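Local coordinates for periplasmic binding protein (Thermotoga lettingae TMO, PDB 4RY8), which binds 5-methylthioribose between its two lobes and probably serves as the solute-binding component of a sugar transporter, at residues K127-A130 with V131-G135; A219-S222 with D223-V227; E65-I68 with T69-V72. All blocks are in the same frame, centred on the assembly; numbering follows the deposited sequence.

Contact 1. Residues K127-A130 with V131-G135; sequences KQLA and VDFAG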
loop_
_atom_site.group_PDB
_atom_site.type_symbol
_atom_site.label_atom_id
_atom_site.label_comp_id
_atom_site.label_asym_id
_atom_site.label_seq_id
_atom_site.Cartn_x
_atom_site.Cartn_y
_atom_site.Cartn_z
ATOM N N LYS C 127 -2.941 -4.171 -7.907
ATOM C CA LYS C 127 -4.349 -3.778 -7.698
ATOM C C LYS C 127 -4.928 -3.002 -8.886
ATOM O O LYS C 127 -6.088 -3.196 -9.206
ATOM C CB LYS C 127 -4.539 -2.888 -6.469
ATOM C CG LYS C 127 -5.863 -2.106 -6.541
ATOM C CD LYS C 127 -6.128 -1.228 -5.356
ATOM C CE LYS C 127 -5.521 0.130 -5.491
ATOM N NZ LYS C 127 -5.514 0.836 -4.185
ATOM N N GLN C 128 -4.118 -2.161 -9.533
ATOM C CA GLN C 128 -4.610 -1.356 -10.680
ATOM C C GLN C 128 -5.008 -2.320 -11.815
ATOM O O GLN C 128 -6.047 -2.185 -12.426
ATOM C CB GLN C 128 -3.517 -0.424 -11.153
ATOM C CG GLN C 128 -3.916 0.516 -12.265
ATOM C CD GLN C 128 -4.742 1.624 -11.733
ATOM O OE1 GLN C 128 -5.110 1.611 -10.554
ATOM N NE2 GLN C 128 -5.018 2.610 -12.572
ATOM N N LEU C 129 -4.185 -3.351 -12.045
ATOM C CA LEU C 129 -4.514 -4.341 -13.024
ATOM C C LEU C 129 -5.834 -5.051 -12.603
ATOM O O LEU C 129 -6.723 -5.252 -13.427
ATOM C CB LEU C 129 -3.346 -5.357 -13.171
ATOM C CG LEU C 129 -3.489 -6.451 -14.241
ATOM C CD1 LEU C 129 -2.145 -7.100 -14.515
ATOM C CD2 LEU C 129 -4.472 -7.522 -13.834
ATOM N N ALA C 130 -5.935 -5.467 -11.343
ATOM C CA ALA C 130 -7.072 -6.247 -10.845
ATOM C C ALA C 130 -8.368 -5.537 -11.008
ATOM O O ALA C 130 -9.291 -6.055 -11.565
ATOM C CB ALA C 130 -6.844 -6.596 -9.384
ATOM N N VAL C 131 -8.406 -4.316 -10.520
ATOM C CA VAL C 131 -9.549 -3.449 -10.676
ATOM C C VAL C 131 -9.909 -3.113 -12.168
ATOM O O VAL C 131 -11.095 -3.098 -12.538
ATOM C CB VAL C 131 -9.318 -2.161 -9.836
ATOM C CG1 VAL C 131 -10.367 -1.100 -10.138
ATOM C CG2 VAL C 131 -9.321 -2.523 -8.369
ATOM N N ASP C 132 -8.929 -2.796 -13.003
ATOM C CA ASP C 132 -9.216 -2.558 -14.400
ATOM C C ASP C 132 -9.866 -3.721 -15.079
ATOM O O ASP C 132 -10.647 -3.540 -15.991
ATOM C CB ASP C 132 -7.937 -2.218 -15.163
ATOM C CG ASP C 132 -7.546 -0.753 -15.027
ATOM O OD1 ASP C 132 -8.203 -0.026 -14.246
ATOM O OD2 ASP C 132 -6.576 -0.355 -15.711
ATOM N N PHE C 133 -9.514 -4.935 -14.673
ATOM C CA PHE C 133 -10.127 -6.121 -15.218
ATOM C C PHE C 133 -11.308 -6.667 -14.383
ATOM O O PHE C 133 -11.764 -7.788 -14.630
ATOM C CB PHE C 133 -9.014 -7.198 -15.373
ATOM C CG PHE C 133 -8.180 -7.009 -16.594
ATOM C CD1 PHE C 133 -7.092 -6.154 -16.583
ATOM C CD2 PHE C 133 -8.498 -7.681 -17.784
ATOM C CE1 PHE C 133 -6.322 -5.977 -17.713
ATOM C CE2 PHE C 133 -7.737 -7.518 -18.905
ATOM C CZ PHE C 133 -6.651 -6.654 -18.883
ATOM N N ALA C 134 -11.836 -5.889 -13.428
ATOM C CA ALA C 134 -12.891 -6.382 -12.516
ATOM C C ALA C 134 -12.562 -7.773 -11.965
ATOM O O ALA C 134 -13.445 -8.594 -11.861
ATOM C CB ALA C 134 -14.262 -6.426 -13.167
ATOM N N GLY C 135 -11.297 -8.004 -11.623
ATOM C CA GLY C 135 -10.837 -9.251 -10.983
ATOM C C GLY C 135 -10.775 -10.508 -11.829
ATOM O O GLY C 135 -10.545 -11.597 -11.269
HETATM O O HOH W 1 -5.210 2.085 -15.045
#

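Contact 2. Residues A219-S222 with D223-V227; sequences AGKS and DQFKV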
loop_
_atom_site.group_PDB
_atom_site.type_symbol
_atom_site.label_atom_id
_atom_site.label_comp_id
_atom_site.label_asym_id
_atom_site.label_seq_id
_atom_site.Cartn_x
_atom_site.Cartn_y
_atom_site.Cartn_z
ATOM N N ALA C 219 3.541 -7.667 -33.098
ATOM C CA ALA C 219 2.555 -8.680 -33.441
ATOM C C ALA C 219 1.229 -8.082 -33.896
ATOM O O ALA C 219 0.425 -8.791 -34.476
ATOM C CB ALA C 219 2.336 -9.643 -32.299
ATOM N N GLY C 220 1.014 -6.792 -33.660
ATOM C CA GLY C 220 -0.205 -6.111 -34.123
ATOM C C GLY C 220 -1.346 -6.299 -33.133
ATOM O O GLY C 220 -2.500 -6.064 -33.473
ATOM N N LYS C 221 -1.003 -6.701 -31.909
ATOM C CA LYS C 221 -1.983 -7.088 -30.882
ATOM C C LYS C 221 -2.225 -6.056 -29.782
ATOM O O LYS C 221 -2.625 -6.401 -28.638
ATOM C CB LYS C 221 -1.532 -8.359 -30.229
ATOM C CG LYS C 221 -1.379 -9.509 -31.179
ATOM C CD LYS C 221 -1.287 -10.821 -30.425
ATOM C CE LYS C 221 -1.160 -11.984 -31.392
ATOM N NZ LYS C 221 -0.898 -13.244 -30.657
ATOM N N SER C 222 -2.016 -4.792 -30.098
ATOM C CA SER C 222 -2.168 -3.771 -29.074
ATOM C C SER C 222 -3.537 -3.768 -28.392
ATOM O O SER C 222 -3.639 -3.376 -27.233
ATOM C CB SER C 222 -1.850 -2.394 -29.642
ATOM O OG SER C 222 -0.449 -2.246 -29.799
ATOM N N ASP C 223 -4.590 -4.193 -29.089
ATOM C CA ASP C 223 -5.931 -4.111 -28.503
ATOM C C ASP C 223 -6.358 -5.365 -27.749
ATOM O O ASP C 223 -7.411 -5.361 -27.134
ATOM C CB ASP C 223 -6.975 -3.669 -29.554
ATOM C CG ASP C 223 -7.328 -4.759 -30.549
ATOM O OD1 ASP C 223 -6.717 -5.847 -30.525
ATOM O OD2 ASP C 223 -8.231 -4.514 -31.372
ATOM N N GLN C 224 -5.549 -6.426 -27.800
ATOM C CA GLN C 224 -5.790 -7.656 -27.043
ATOM C C GLN C 224 -5.042 -7.675 -25.698
ATOM O O GLN C 224 -5.176 -8.624 -24.918
ATOM C CB GLN C 224 -5.328 -8.871 -27.844
ATOM C CG GLN C 224 -5.936 -8.982 -29.238
ATOM C CD GLN C 224 -5.357 -10.142 -30.035
ATOM O OE1 GLN C 224 -4.900 -11.142 -29.468
ATOM N NE2 GLN C 224 -5.366 -10.014 -31.361
ATOM N N PHE C 225 -4.252 -6.636 -25.432
ATOM C CA PHE C 225 -3.438 -6.563 -24.232
ATOM C C PHE C 225 -3.523 -5.229 -23.514
ATOM O O PHE C 225 -3.781 -4.177 -24.120
ATOM C CB PHE C 225 -1.980 -6.825 -24.596
ATOM C CG PHE C 225 -1.647 -8.277 -24.736
ATOM C CD1 PHE C 225 -1.352 -9.040 -23.615
ATOM C CD2 PHE C 225 -1.619 -8.888 -25.980
ATOM C CE1 PHE C 225 -1.053 -10.385 -23.722
ATOM C CE2 PHE C 225 -1.317 -10.250 -26.082
ATOM C CZ PHE C 225 -1.049 -10.989 -24.964
ATOM N N LYS C 226 -3.299 -5.293 -22.206
ATOM C CA LYS C 226 -3.092 -4.102 -21.401
ATOM C C LYS C 226 -1.869 -4.357 -20.545
ATOM O O LYS C 226 -1.736 -5.426 -19.985
ATOM C CB LYS C 226 -4.338 -3.811 -20.565
ATOM C CG LYS C 226 -5.480 -3.239 -21.389
ATOM C CD LYS C 226 -6.425 -2.475 -20.490
ATOM C CE LYS C 226 -7.744 -2.186 -21.179
ATOM N NZ LYS C 226 -8.595 -1.359 -20.273
ATOM N N VAL C 227 -0.947 -3.409 -20.519
ATOM C CA VAL C 227 0.325 -3.582 -19.846
ATOM C C VAL C 227 0.440 -2.646 -18.666
ATOM O O VAL C 227 0.139 -1.483 -18.784
ATOM C CB VAL C 227 1.519 -3.363 -20.797
ATOM C CG1 VAL C 227 2.840 -3.703 -20.072
ATOM C CG2 VAL C 227 1.342 -4.210 -22.055
#

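Contact 3. Residues E65-I68 with T69-V72; sequences ENFI and TQRV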
loop_
_atom_site.group_PDB
_atom_site.type_symbol
_atom_site.label_atom_id
_atom_site.label_comp_id
_atom_site.label_asym_id
_atom_site.label_seq_id
_atom_site.Cartn_x
_atom_site.Cartn_y
_atom_site.Cartn_z
ATOM N N GLU C 65 35.698 -3.670 -1.754
ATOM C CA GLU C 65 37.029 -3.819 -1.200
ATOM C C GLU C 65 38.024 -2.764 -1.718
ATOM O O GLU C 65 38.794 -2.218 -0.923
ATOM C CB GLU C 65 37.465 -5.274 -1.441
ATOM C CG GLU C 65 38.926 -5.600 -1.554
ATOM C CD GLU C 65 39.100 -6.983 -2.181
ATOM O OE1 GLU C 65 40.129 -7.209 -2.847
ATOM O OE2 GLU C 65 38.189 -7.843 -2.041
ATOM N N ASN C 66 38.002 -2.439 -3.013
ATOM C CA ASN C 66 38.910 -1.382 -3.514
ATOM C C ASN C 66 38.585 -0.093 -2.784
ATOM O O ASN C 66 39.491 0.614 -2.360
ATOM C CB ASN C 66 38.774 -1.141 -5.034
ATOM C CG ASN C 66 39.196 -2.347 -5.864
ATOM O OD1 ASN C 66 38.857 -2.461 -7.049
ATOM N ND2 ASN C 66 39.925 -3.264 -5.238
ATOM N N PHE C 67 37.296 0.208 -2.621
ATOM C CA PHE C 67 36.927 1.464 -1.962
ATOM C C PHE C 67 37.268 1.467 -0.467
ATOM O O PHE C 67 37.606 2.529 0.096
ATOM C CB PHE C 67 35.469 1.831 -2.247
ATOM C CG PHE C 67 35.242 2.257 -3.670
ATOM C CD1 PHE C 67 36.000 3.282 -4.227
ATOM C CD2 PHE C 67 34.304 1.621 -4.468
ATOM C CE1 PHE C 67 35.812 3.677 -5.535
ATOM C CE2 PHE C 67 34.112 2.009 -5.780
ATOM C CZ PHE C 67 34.874 3.029 -6.313
ATOM N N ILE C 68 37.213 0.289 0.167
ATOM C CA ILE C 68 37.637 0.153 1.574
ATOM C C ILE C 68 39.121 0.497 1.708
ATOM O O ILE C 68 39.507 1.372 2.505
ATOM C CB ILE C 68 37.334 -1.249 2.156
ATOM C CG1 ILE C 68 35.830 -1.399 2.357
ATOM C CG2 ILE C 68 38.020 -1.420 3.500
ATOM C CD1 ILE C 68 35.332 -2.801 2.662
ATOM N N THR C 69 39.934 -0.158 0.888
ATOM C CA THR C 69 41.376 0.110 0.823
ATOM C C THR C 69 41.680 1.587 0.610
ATOM O O THR C 69 42.515 2.150 1.306
ATOM C CB THR C 69 42.010 -0.699 -0.306
ATOM O OG1 THR C 69 41.761 -2.084 -0.053
ATOM C CG2 THR C 69 43.523 -0.447 -0.380
ATOM N N GLN C 70 40.989 2.212 -0.340
ATOM C CA GLN C 70 41.133 3.661 -0.565
ATOM C C GLN C 70 40.635 4.521 0.625
ATOM O O GLN C 70 40.828 5.751 0.625
ATOM C CB GLN C 70 40.397 4.063 -1.848
ATOM C CG GLN C 70 40.937 3.401 -3.125
ATOM C CD GLN C 70 40.051 3.674 -4.328
ATOM O OE1 GLN C 70 39.432 4.741 -4.414
ATOM N NE2 GLN C 70 39.963 2.711 -5.256
ATOM N N ARG C 71 39.986 3.886 1.614
ATOM C CA ARG C 71 39.411 4.581 2.763
ATOM C C ARG C 71 38.598 5.802 2.299
ATOM O O ARG C 71 38.850 6.926 2.721
ATOM C CB ARG C 71 40.478 5.067 3.758
ATOM C CG ARG C 71 41.663 4.143 4.018
ATOM C CD ARG C 71 42.903 4.989 4.316
ATOM N NE ARG C 71 44.046 4.217 4.789
ATOM C CZ ARG C 71 45.239 4.740 5.076
ATOM N NH1 ARG C 71 45.448 6.049 4.945
ATOM N NH2 ARG C 71 46.227 3.957 5.504
ATOM N N VAL C 72 37.643 5.580 1.409
ATOM C CA VAL C 72 36.641 6.617 1.111
ATOM C C VAL C 72 35.868 6.930 2.404
ATOM O O VAL C 72 35.840 6.127 3.340
ATOM C CB VAL C 72 35.663 6.167 -0.002
ATOM C CG1 VAL C 72 36.419 5.919 -1.307
ATOM C CG2 VAL C 72 34.882 4.911 0.403
#

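Contact 1. Residues K127-A130 with V131-G135
Leu129 and Phe133 meet on the inner flank of the helix end. CD2 of Leu129 packs against CD1 of Phe133 at 4.0 Å. The edge of the Phe133 ring is also turned to the backbone O of Leu129, which lies 3.3 Å from CD1 and near the ring plane. Leu129 O accepts a hydrogen bond from Phe133 N at 3.1 Å. On another flank, Lys127 and Val131 run side by side, with CG of Lys127 3.9 Å from CG2 of Val131. The amine of Lys127 goes on to a salt bridge with Asp117 of the second subunit. Gln128 and Asp132 are joined by a water. The water accepts from Gln128 NE2 and donates to Asp132 OD2, 2.9 Å from its oxygen. Asp132 OD2 has a further partner in the hydroxyl of Tyr228.

The backbone behind these side chains ends in a Schellman motif. Gly135 N bonds to Ala130 O at 2.8 Å, and Ala134 N bonds to Val131 O at 3.0 Å. Ala134 has positive phi (46°) and is the C-prime residue, where the chain turns off the helix. Gly135 also has positive phi, which suits glycine.

The end of helix 118-132 packs on the mixed sheet of its lobe. Leu129 and Phe133 rest on strands 200-203 and 226-230, and Gln128 reaches strand 284-287.

Contact 2. Residues A219-S222 with D223-V227
Lys221 and Gln224 face each other across a type I beta-turn, Lys221 to Gln224. The turn joins helix 206-219 to strand 226-230, an alpha-to-beta connection of the periplasmic-binding-protein fold. The helix itself stops in a Schellman motif at Gly220, whose phi is positive. The turn is closed by a single backbone hydrogen bond between the segments, from Gln224 N to Lys221 O at 3.0 Å. The donor stands above the carbonyl plane, 56° out of it.

The two long side chains leave their backbones in the same way. Each has CG anti to its own carbonyl carbon, with chi1 -59° in Lys221 and -55° in Gln224. Both are extended beyond CG. They pass each other at a slant, and the Lys221 methylenes pass across the Gln224 amide. CD of Lys221 is 3.8 Å from OE1 of Gln224, and CG of Lys221 is 4.0 Å from NE2 of Gln224. These are van der Waals contacts between a lysine's aliphatic part and an amide.

Asp223 sits at the corner of the turn, next to Ser222. Ser222 packs on Met217 and Pro246. The backbone N of Ser222 is buried and has no partner in the model.

Phe225 turns inward as the chain approaches the strand. Its ring is buried against Ile216, Met188, Met192 and Val201, so the ring packs on helices 206-219 and 180-194 and strand 200-203. The ring presents its edge to the turn. CD2 of Phe225 lies 3.8 Å from the carbonyl O of Lys221, close to the ring plane.

Contact 3. Residues E65-I68 with T69-V72
Phe67 and Gln70 point the same way, side by side, at this helix end. OE1 of Gln70 comes within 3.7 Å of CD1 of Phe67, and the amide and ring planes are 66° apart. Gln70 has its CG anti to the carbonyl carbon (chi1 -62°) and an extended chain, which brings OE1 to the CD1 and CE1 side of the ring. The aliphatic part of Gln70 also covers the backbone O of Asn66, with CG of Gln70 3.2 Å away. Val72 reaches the ring from further along the chain: its CG1 is 4.0 Å from CD1 of Phe67. Beyond the segments, Phe67 packs on Ala19 and Val21 of strand 17-22 and on Leu49 and Ala51 of strand 47-52.

Thr69 grips Glu65 in the last turn with two donors. Thr69 N bonds to Glu65 O at 3.0 Å in an almost straight line. Thr69 OG1 donates to Glu65 O at 3.1 Å. The two donors approach from opposite faces of the carbonyl plane. The hydroxyl is placed for this by a chi1 of -59°, which sets OG1 beside the backbone N.

A Schellman motif then ends the helix at Arg71, which has positive phi. Val72 N makes a weak bond to Phe67 O at 3.3 Å. Arg71 N bonds to Ile68 O at 2.7 Å, and Gln70 O is taken by Arg17.

Glu65 O thus accepts from both N and OG1 of Thr69. The hydroxyl of this exposed threonine is satisfied by the helix backbone, while the apolar Phe67 and Val72 are buried.

Contact 3 comes first along the chain, then contact 1, then contact 2. Contact 3 belongs to one lobe, where helix 57-69 leads to strand 74-78 of the parallel sheet. Contacts 1 and 2 belong to the other lobe and its mixed sheet. Their centres are about 17 Å apart, and they touch where Phe133 CZ packs on Lys226 CB at 4.0 Å. The centre of contact 3 lies about 49 Å from that of contact 1 and about 50 Å from that of contact 2, across the chain's centre. Each lies at the C-terminal end of a helix, and each of these ends has a Schellman motif. None includes a residue of the 5-methylthioribose pocket, so all three lie away from the residues that line it.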